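Local coordinates for 49 protein (Murid herpesvirus 4, PDB 6A4V) that probably interacts with the host poly(ADP-ribose) polymerase 1 and thereby helps the gammaherpesvirus to replicate, at residues 53-58 against 66-71; 81-86 against 237-242; 88-93 against 229-234. One frame throughout, in Å; residues are numbered along the deposited sequence.

Contact 1: 53-58 against 66-71; sequences VIDTRE and LCKLQV
Ile54 faces Cys67 across two helix segments, 53-57 and 66-71, that run nearly antiparallel at 154° with their axes 10.3 Å apart. Ile54 supplies most of the apolar contact. Its CG2 methyl lies anti to the backbone N, and from there it meets CB of Cys67 at 4.0 Å. The other branch of Ile54 ends at CD1, which touches CG2 of Val71 more loosely, at 4.4 Å. Glu58, the first residue beyond the helix, brings both its CG and its OE2 to 4.1 Å from SG of Cys67. Asp55 and Lys68 close the interface with a salt bridge, and their side chains cross at about a right angle. Bends along the Lys68 chain bring its end round to Asp55. Asp55 OD1 is 3.6 Å from NZ of Lys68, yet only 3.2 Å from its CE. No hydrogen bond forms; this is a loose ion pair, with the CE methylene nearer the carboxylate than the ammonium. Helices 44-57 and 61-85 follow each other in the chain, so this is a helical hairpin. Behind it, Leu66 and Leu69 pack on helices 238-262 and 295-312. The chemistry implies a modest surface junction, a thin apolar strip with one loose ion pair beside it.

Contact 2: 81-86 against 237-242; sequences HNLDTE and QFLLDS
Leu83 and Leu239 meet where two helices of this all-helical fold pack antiparallel, the end of helix 61-85 against the first turn of helix 238-262. The short axes are 10.0 Å apart at 149°. Leu239 carries the contact and is buried. Its CG stands opposite the backbone N (chi1 166°), and this sends CD2 into the backbone of the other helix. CD2 lies 3.4 Å from CA of Leu83 and 3.6 Å from C of Asn82. The same methyl is 3.7 Å from CB of Leu83, so one tip touches both main chain and side chain. The Leu83 side chain runs at a slant to that of Leu239. With its CG anti to N (chi1 174°), Leu83 keeps CB against Leu239 and sends CD2 on to CD1 of Leu240 at 4.3 Å. Of the Asn82 side chain, CB meets Leu239; the amide ND2 bonds instead to the carbonyl O of Tyr40. Glu86 is extended, and it slides past Leu239 in the opposite direction. This brings its carboxylate over the start of helix 238-262, with OE2 of Glu86 3.7 Å from CB of Leu239. That oxygen is hydrogen-bonded to Tyr40 OH, and it has a water as a second partner. In the first turn after the N-cap residue Gln237, this water joins the two segments: it donates to Glu86 OE2 at 2.8 Å and accepts from the backbone N of Leu239 at 3.1 Å.

Contact 3: 88-93 against 229-234; sequences FLLPHL and LFSVCV
Phe230 meets Leu89, Leu90 and Leu93 where helix segments 89-93 and 229-234 pack antiparallel, at 163° and 10.4 Å between axes. Its side chain can be followed outward. CB touches two leucines, CD1 of Leu93 at 3.9 Å and CD2 of Leu90 at 4.0 Å. CG has CD2 of Leu89 and CD1 of Leu93 near it, both on the same side of the ring. The ring then divides its partners. CD1 of Phe230 is 3.4 Å from CD2 of Leu89, and CE1 stays close to the same methyl. On the other branch, CD2 of Phe230 meets CD1 of Leu93 at 3.7 Å. Both leucine side chains cross the phenylalanine at about a right angle, and both methyls approach the ring obliquely. Tyr40 adds an edge-to-face ring contact, and Met192 also touches Phe230. Leu90, beside Leu89, reaches one turn further along the other helix, to Val234. Its CG is anti to the carbonyl carbon (chi1 -67°), and CD1 of Leu90 reaches CG1 of Val234 tip to tip at 3.9 Å. Its CD2 rests on the backbone of Phe230 and near Ser231 OG. That hydroxyl is hydrogen-bonded to the carbonyl O of Phe227 in its own helix. Leu89 also packs on Leu296 of the second subunit. Leu89 and Leu93, one turn apart on one helix, thus lie on the same side of a phenylalanine from its antiparallel neighbour. This is apolar packing in the core of an all-helical fold.

How the contacts relate
Contact 3 is buried, whereas contacts 1 and 2 lie at the surface. Contact 1 is peripheral, about 24 Å from the centre of the chain; the others lie near the middle. Contacts 1 and 2 both use helix 61-85, towards opposite ends, with their centres 25 Å apart. Contacts 2 and 3 adjoin, with centres 11 Å apart. Contact 2 pairs helix 61-85 with 238-262. Contact 3 pairs their chain neighbours, 89-104 with 213-235. A probable hydrogen bond from Phe238 N to Cys233 O links the two contacts. All three rest mainly on apolar packing; contact 1 adds an ion pair and contact 2 a water bridge, while contact 3 has no polar link across it.

Contact 1: 53-58 against 66-71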
# COMPACT_ATOMS: atom_id res chain seq x y z
N VAL B 53 5.94 -2.94 -26.19
CA VAL B 53 6.93 -3.94 -25.81
C VAL B 53 6.21 -5.29 -25.72
O VAL B 53 6.52 -6.21 -26.46
CB VAL B 53 7.67 -3.58 -24.50
CG1 VAL B 53 8.46 -4.74 -23.91
CG2 VAL B 53 8.57 -2.37 -24.69
N ILE B 54 5.21 -5.35 -24.83
CA ILE B 54 4.37 -6.52 -24.59
C ILE B 54 3.85 -7.07 -25.93
O ILE B 54 3.88 -8.27 -26.16
CB ILE B 54 3.19 -6.16 -23.65
CG1 ILE B 54 3.64 -5.93 -22.21
CG2 ILE B 54 2.11 -7.23 -23.73
CD1 ILE B 54 2.67 -5.08 -21.39
N ASP B 55 3.33 -6.18 -26.78
CA ASP B 55 2.61 -6.52 -27.98
C ASP B 55 3.54 -7.30 -28.92
O ASP B 55 3.14 -8.32 -29.53
CB ASP B 55 2.03 -5.25 -28.62
CG ASP B 55 0.52 -5.04 -28.49
OD1 ASP B 55 -0.16 -5.91 -27.88
OD2 ASP B 55 0.03 -4.03 -29.05
N THR B 56 4.81 -6.87 -29.01
CA THR B 56 5.77 -7.54 -29.88
C THR B 56 6.28 -8.81 -29.16
O THR B 56 6.34 -9.86 -29.77
CB THR B 56 6.80 -6.54 -30.46
OG1 THR B 56 7.77 -6.19 -29.47
CG2 THR B 56 6.15 -5.29 -31.05
N ARG B 57 6.57 -8.76 -27.86
CA ARG B 57 6.99 -9.97 -27.09
C ARG B 57 5.93 -11.10 -27.09
O ARG B 57 6.30 -12.27 -27.11
CB ARG B 57 7.31 -9.64 -25.63
CG ARG B 57 8.78 -9.36 -25.37
CD ARG B 57 9.14 -9.25 -23.90
NE ARG B 57 10.32 -8.41 -23.72
CZ ARG B 57 10.72 -7.89 -22.56
NH1 ARG B 57 10.21 -8.32 -21.42
NH2 ARG B 57 11.64 -6.94 -22.55
N GLU B 58 4.63 -10.78 -26.96
CA GLU B 58 3.67 -11.83 -26.58
C GLU B 58 3.15 -12.55 -27.82
O GLU B 58 2.87 -11.95 -28.86
CB GLU B 58 2.51 -11.30 -25.74
CG GLU B 58 2.76 -11.35 -24.23
CD GLU B 58 3.14 -12.71 -23.67
OE1 GLU B 58 2.55 -13.73 -24.11
OE2 GLU B 58 4.04 -12.75 -22.82
N LEU B 66 -3.76 -9.61 -21.34
CA LEU B 66 -3.76 -9.91 -19.97
C LEU B 66 -2.58 -9.24 -19.26
O LEU B 66 -2.79 -8.64 -18.21
CB LEU B 66 -3.73 -11.41 -19.77
CG LEU B 66 -5.09 -12.03 -19.99
CD1 LEU B 66 -4.94 -13.54 -19.93
CD2 LEU B 66 -6.06 -11.52 -18.94
N CYS B 67 -1.37 -9.34 -19.84
CA CYS B 67 -0.23 -8.60 -19.30
C CYS B 67 -0.67 -7.13 -19.16
O CYS B 67 -0.51 -6.55 -18.15
CB CYS B 67 1.00 -8.77 -20.19
SG CYS B 67 1.53 -10.50 -20.40
N LYS B 68 -1.30 -6.58 -20.20
CA LYS B 68 -1.56 -5.18 -20.28
C LYS B 68 -2.46 -4.81 -19.11
O LYS B 68 -2.22 -3.79 -18.44
CB LYS B 68 -2.22 -4.78 -21.60
CG LYS B 68 -1.39 -5.00 -22.85
CD LYS B 68 -1.38 -3.85 -23.91
CE LYS B 68 -1.34 -4.34 -25.35
NZ LYS B 68 -2.43 -3.75 -26.17
N LEU B 69 -3.40 -5.72 -18.82
CA LEU B 69 -4.36 -5.60 -17.81
C LEU B 69 -3.72 -5.68 -16.44
O LEU B 69 -4.24 -5.07 -15.53
CB LEU B 69 -5.43 -6.68 -17.95
CG LEU B 69 -6.47 -6.37 -19.02
CD1 LEU B 69 -7.34 -7.59 -19.29
CD2 LEU B 69 -7.29 -5.15 -18.65
N GLN B 70 -2.72 -6.55 -16.29
CA GLN B 70 -2.03 -6.73 -15.02
C GLN B 70 -1.26 -5.47 -14.69
O GLN B 70 -1.46 -4.89 -13.58
CB GLN B 70 -1.10 -7.93 -15.09
CG GLN B 70 -1.89 -9.21 -14.94
CD GLN B 70 -1.02 -10.44 -15.06
OE1 GLN B 70 -0.17 -10.54 -15.95
NE2 GLN B 70 -1.25 -11.39 -14.17
N VAL B 71 -0.60 -4.90 -15.71
CA VAL B 71 0.05 -3.64 -15.56
C VAL B 71 -0.96 -2.57 -15.16
O VAL B 71 -0.62 -1.73 -14.33
CB VAL B 71 0.73 -3.15 -16.84
CG1 VAL B 71 1.07 -1.69 -16.74
CG2 VAL B 71 1.96 -4.00 -17.14

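Contact 2: 81-86 against 237-242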
# COMPACT_ATOMS: atom_id res chain seq x y z
N HIS B 81 -4.40 4.26 -3.89
CA HIS B 81 -3.63 4.41 -2.62
C HIS B 81 -3.15 5.86 -2.53
O HIS B 81 -3.38 6.54 -1.54
CB HIS B 81 -2.46 3.41 -2.46
CG HIS B 81 -2.79 1.95 -2.37
ND1 HIS B 81 -1.80 0.95 -2.48
CD2 HIS B 81 -3.96 1.26 -2.25
CE1 HIS B 81 -2.34 -0.25 -2.36
NE2 HIS B 81 -3.67 -0.09 -2.21
N ASN B 82 -2.57 6.36 -3.63
CA ASN B 82 -1.99 7.69 -3.63
C ASN B 82 -3.07 8.76 -3.46
O ASN B 82 -2.85 9.71 -2.77
CB ASN B 82 -1.08 7.95 -4.82
CG ASN B 82 0.22 7.20 -4.74
OD1 ASN B 82 0.60 6.81 -3.64
ND2 ASN B 82 0.85 6.90 -5.86
N LEU B 83 -4.24 8.61 -4.09
CA LEU B 83 -5.26 9.67 -4.05
C LEU B 83 -5.96 9.70 -2.68
O LEU B 83 -6.46 10.75 -2.30
CB LEU B 83 -6.23 9.52 -5.22
CG LEU B 83 -7.44 10.46 -5.24
CD1 LEU B 83 -7.02 11.89 -5.59
CD2 LEU B 83 -8.46 9.98 -6.26
N ASP B 84 -6.01 8.58 -1.97
CA ASP B 84 -6.59 8.57 -0.66
C ASP B 84 -5.67 9.40 0.27
O ASP B 84 -6.19 10.08 1.17
CB ASP B 84 -6.84 7.17 -0.10
CG ASP B 84 -7.86 6.32 -0.84
OD1 ASP B 84 -8.67 6.90 -1.54
OD2 ASP B 84 -7.75 5.05 -0.79
N THR B 85 -4.35 9.35 0.04
CA THR B 85 -3.42 10.05 0.83
C THR B 85 -3.29 11.54 0.50
O THR B 85 -2.99 12.37 1.36
CB THR B 85 -2.02 9.50 0.63
OG1 THR B 85 -2.03 8.09 0.77
CG2 THR B 85 -1.09 10.20 1.60
N GLU B 86 -3.42 11.90 -0.78
CA GLU B 86 -3.19 13.26 -1.20
C GLU B 86 -3.74 14.31 -0.22
O GLU B 86 -3.09 15.32 -0.03
CB GLU B 86 -3.72 13.42 -2.61
CG GLU B 86 -3.47 14.81 -3.14
CD GLU B 86 -3.66 14.90 -4.62
OE1 GLU B 86 -4.82 15.16 -5.03
OE2 GLU B 86 -2.68 14.54 -5.36
N GLN B 237 -5.09 18.89 -9.61
CA GLN B 237 -5.70 17.56 -9.56
C GLN B 237 -5.14 16.60 -10.63
O GLN B 237 -5.88 15.69 -11.12
CB GLN B 237 -7.21 17.77 -9.67
CG GLN B 237 -7.75 18.31 -8.35
CD GLN B 237 -9.25 18.22 -8.20
OE1 GLN B 237 -9.76 17.36 -7.49
NE2 GLN B 237 -9.96 19.12 -8.87
N PHE B 238 -3.84 16.69 -10.91
CA PHE B 238 -3.22 15.76 -11.95
C PHE B 238 -3.33 14.30 -11.49
O PHE B 238 -3.57 13.46 -12.29
CB PHE B 238 -1.78 16.16 -12.31
CG PHE B 238 -1.60 17.54 -12.94
CD1 PHE B 238 -2.58 18.13 -13.73
CD2 PHE B 238 -0.42 18.25 -12.75
CE1 PHE B 238 -2.39 19.40 -14.30
CE2 PHE B 238 -0.20 19.49 -13.37
CZ PHE B 238 -1.19 20.07 -14.11
N LEU B 239 -3.27 13.98 -10.19
CA LEU B 239 -3.35 12.53 -9.83
C LEU B 239 -4.75 11.99 -10.17
O LEU B 239 -4.88 10.86 -10.75
CB LEU B 239 -2.95 12.32 -8.37
CG LEU B 239 -3.29 10.97 -7.75
CD1 LEU B 239 -2.51 9.85 -8.39
CD2 LEU B 239 -3.03 11.00 -6.27
N LEU B 240 -5.79 12.73 -9.78
CA LEU B 240 -7.24 12.31 -10.19
C LEU B 240 -7.38 12.13 -11.70
O LEU B 240 -7.85 11.08 -12.15
CB LEU B 240 -8.24 13.31 -9.65
CG LEU B 240 -9.73 13.20 -10.06
CD1 LEU B 240 -10.38 11.92 -9.58
CD2 LEU B 240 -10.47 14.40 -9.44
N ASP B 241 -6.91 13.10 -12.48
CA ASP B 241 -6.91 12.97 -13.93
C ASP B 241 -6.30 11.64 -14.34
O ASP B 241 -6.80 10.90 -15.19
CB ASP B 241 -6.11 14.06 -14.64
CG ASP B 241 -6.80 15.42 -14.63
OD1 ASP B 241 -8.01 15.46 -14.29
OD2 ASP B 241 -6.12 16.42 -14.96
N SER B 242 -5.16 11.35 -13.76
CA SER B 242 -4.40 10.32 -14.32
C SER B 242 -5.11 9.00 -13.95
O SER B 242 -5.11 8.09 -14.74
CB SER B 242 -2.95 10.44 -13.90
OG SER B 242 -2.34 9.21 -13.93
O HOH W 1 -2.04 15.63 -7.84

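Contact 3: 88-93 against 229-234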
# COMPACT_ATOMS: atom_id res chain seq x y z
N PHE B 88 -3.61 14.77 2.91
CA PHE B 88 -2.56 14.77 3.89
C PHE B 88 -1.19 15.20 3.33
O PHE B 88 -0.27 15.36 4.13
CB PHE B 88 -2.21 13.33 4.33
CG PHE B 88 -3.23 12.50 5.06
CD1 PHE B 88 -4.55 12.41 4.64
CD2 PHE B 88 -2.83 11.71 6.14
CE1 PHE B 88 -5.46 11.61 5.31
CE2 PHE B 88 -3.75 10.92 6.82
CZ PHE B 88 -5.06 10.87 6.40
N LEU B 89 -1.01 15.25 2.01
CA LEU B 89 0.36 15.40 1.42
C LEU B 89 0.97 16.80 1.62
O LEU B 89 2.22 16.88 1.88
CB LEU B 89 0.33 15.03 -0.06
CG LEU B 89 1.68 15.11 -0.77
CD1 LEU B 89 2.71 14.27 -0.08
CD2 LEU B 89 1.59 14.67 -2.20
N LEU B 90 0.20 17.87 1.41
CA LEU B 90 0.75 19.23 1.46
C LEU B 90 0.95 19.59 2.92
O LEU B 90 2.04 20.00 3.30
CB LEU B 90 -0.14 20.27 0.72
CG LEU B 90 -0.27 20.14 -0.81
CD1 LEU B 90 -0.96 21.34 -1.42
CD2 LEU B 90 1.07 19.93 -1.51
N PRO B 91 -0.05 19.35 3.81
CA PRO B 91 0.15 19.54 5.25
C PRO B 91 1.41 18.80 5.74
O PRO B 91 2.19 19.32 6.48
CB PRO B 91 -1.09 18.90 5.86
CG PRO B 91 -2.14 19.02 4.80
CD PRO B 91 -1.38 18.81 3.51
N HIS B 92 1.59 17.57 5.30
CA HIS B 92 2.79 16.82 5.70
C HIS B 92 4.08 17.53 5.24
O HIS B 92 5.02 17.74 6.01
CB HIS B 92 2.77 15.45 5.08
CG HIS B 92 3.90 14.63 5.53
ND1 HIS B 92 3.93 14.06 6.78
CD2 HIS B 92 4.99 14.19 4.87
CE1 HIS B 92 5.07 13.43 6.92
NE2 HIS B 92 5.70 13.41 5.71
N LEU B 93 4.13 17.82 3.95
CA LEU B 93 5.28 18.47 3.34
C LEU B 93 5.52 19.82 4.01
O LEU B 93 6.64 20.15 4.37
CB LEU B 93 5.09 18.62 1.84
CG LEU B 93 5.40 17.37 1.04
CD1 LEU B 93 4.71 17.43 -0.29
CD2 LEU B 93 6.89 17.21 0.84
N LEU B 229 6.36 21.68 -6.59
CA LEU B 229 5.86 20.74 -7.56
C LEU B 229 4.56 20.11 -7.04
O LEU B 229 3.55 20.07 -7.76
CB LEU B 229 6.89 19.66 -7.84
CG LEU B 229 7.83 19.78 -9.04
CD1 LEU B 229 8.44 18.42 -9.30
CD2 LEU B 229 7.16 20.25 -10.32
N PHE B 230 4.57 19.58 -5.82
CA PHE B 230 3.38 18.89 -5.31
C PHE B 230 2.26 19.92 -5.18
O PHE B 230 1.08 19.63 -5.36
CB PHE B 230 3.68 18.15 -3.98
CG PHE B 230 4.21 16.75 -4.16
CD1 PHE B 230 3.44 15.76 -4.79
CD2 PHE B 230 5.51 16.43 -3.78
CE1 PHE B 230 3.93 14.49 -4.98
CE2 PHE B 230 6.00 15.14 -3.99
CZ PHE B 230 5.21 14.16 -4.56
N SER B 231 2.62 21.17 -4.91
CA SER B 231 1.56 22.16 -4.77
C SER B 231 0.79 22.28 -6.07
O SER B 231 -0.43 22.41 -6.09
CB SER B 231 2.09 23.48 -4.36
OG SER B 231 2.22 23.54 -2.95
N VAL B 232 1.52 22.34 -7.16
CA VAL B 232 0.88 22.57 -8.43
C VAL B 232 0.10 21.30 -8.77
O VAL B 232 -1.08 21.33 -9.13
CB VAL B 232 1.94 22.94 -9.48
CG1 VAL B 232 1.48 22.69 -10.90
CG2 VAL B 232 2.37 24.39 -9.30
N CYS B 233 0.77 20.18 -8.59
CA CYS B 233 0.20 18.88 -8.81
C CYS B 233 -1.16 18.71 -8.13
O CYS B 233 -2.09 18.14 -8.73
CB CYS B 233 1.18 17.86 -8.31
SG CYS B 233 0.91 16.25 -9.08
N VAL B 234 -1.30 19.20 -6.88
CA VAL B 234 -2.50 18.99 -6.05
C VAL B 234 -3.51 20.08 -6.41
O VAL B 234 -4.69 19.80 -6.65
CB VAL B 234 -2.10 18.95 -4.55
CG1 VAL B 234 -3.25 18.97 -3.54
CG2 VAL B 234 -1.19 17.75 -4.29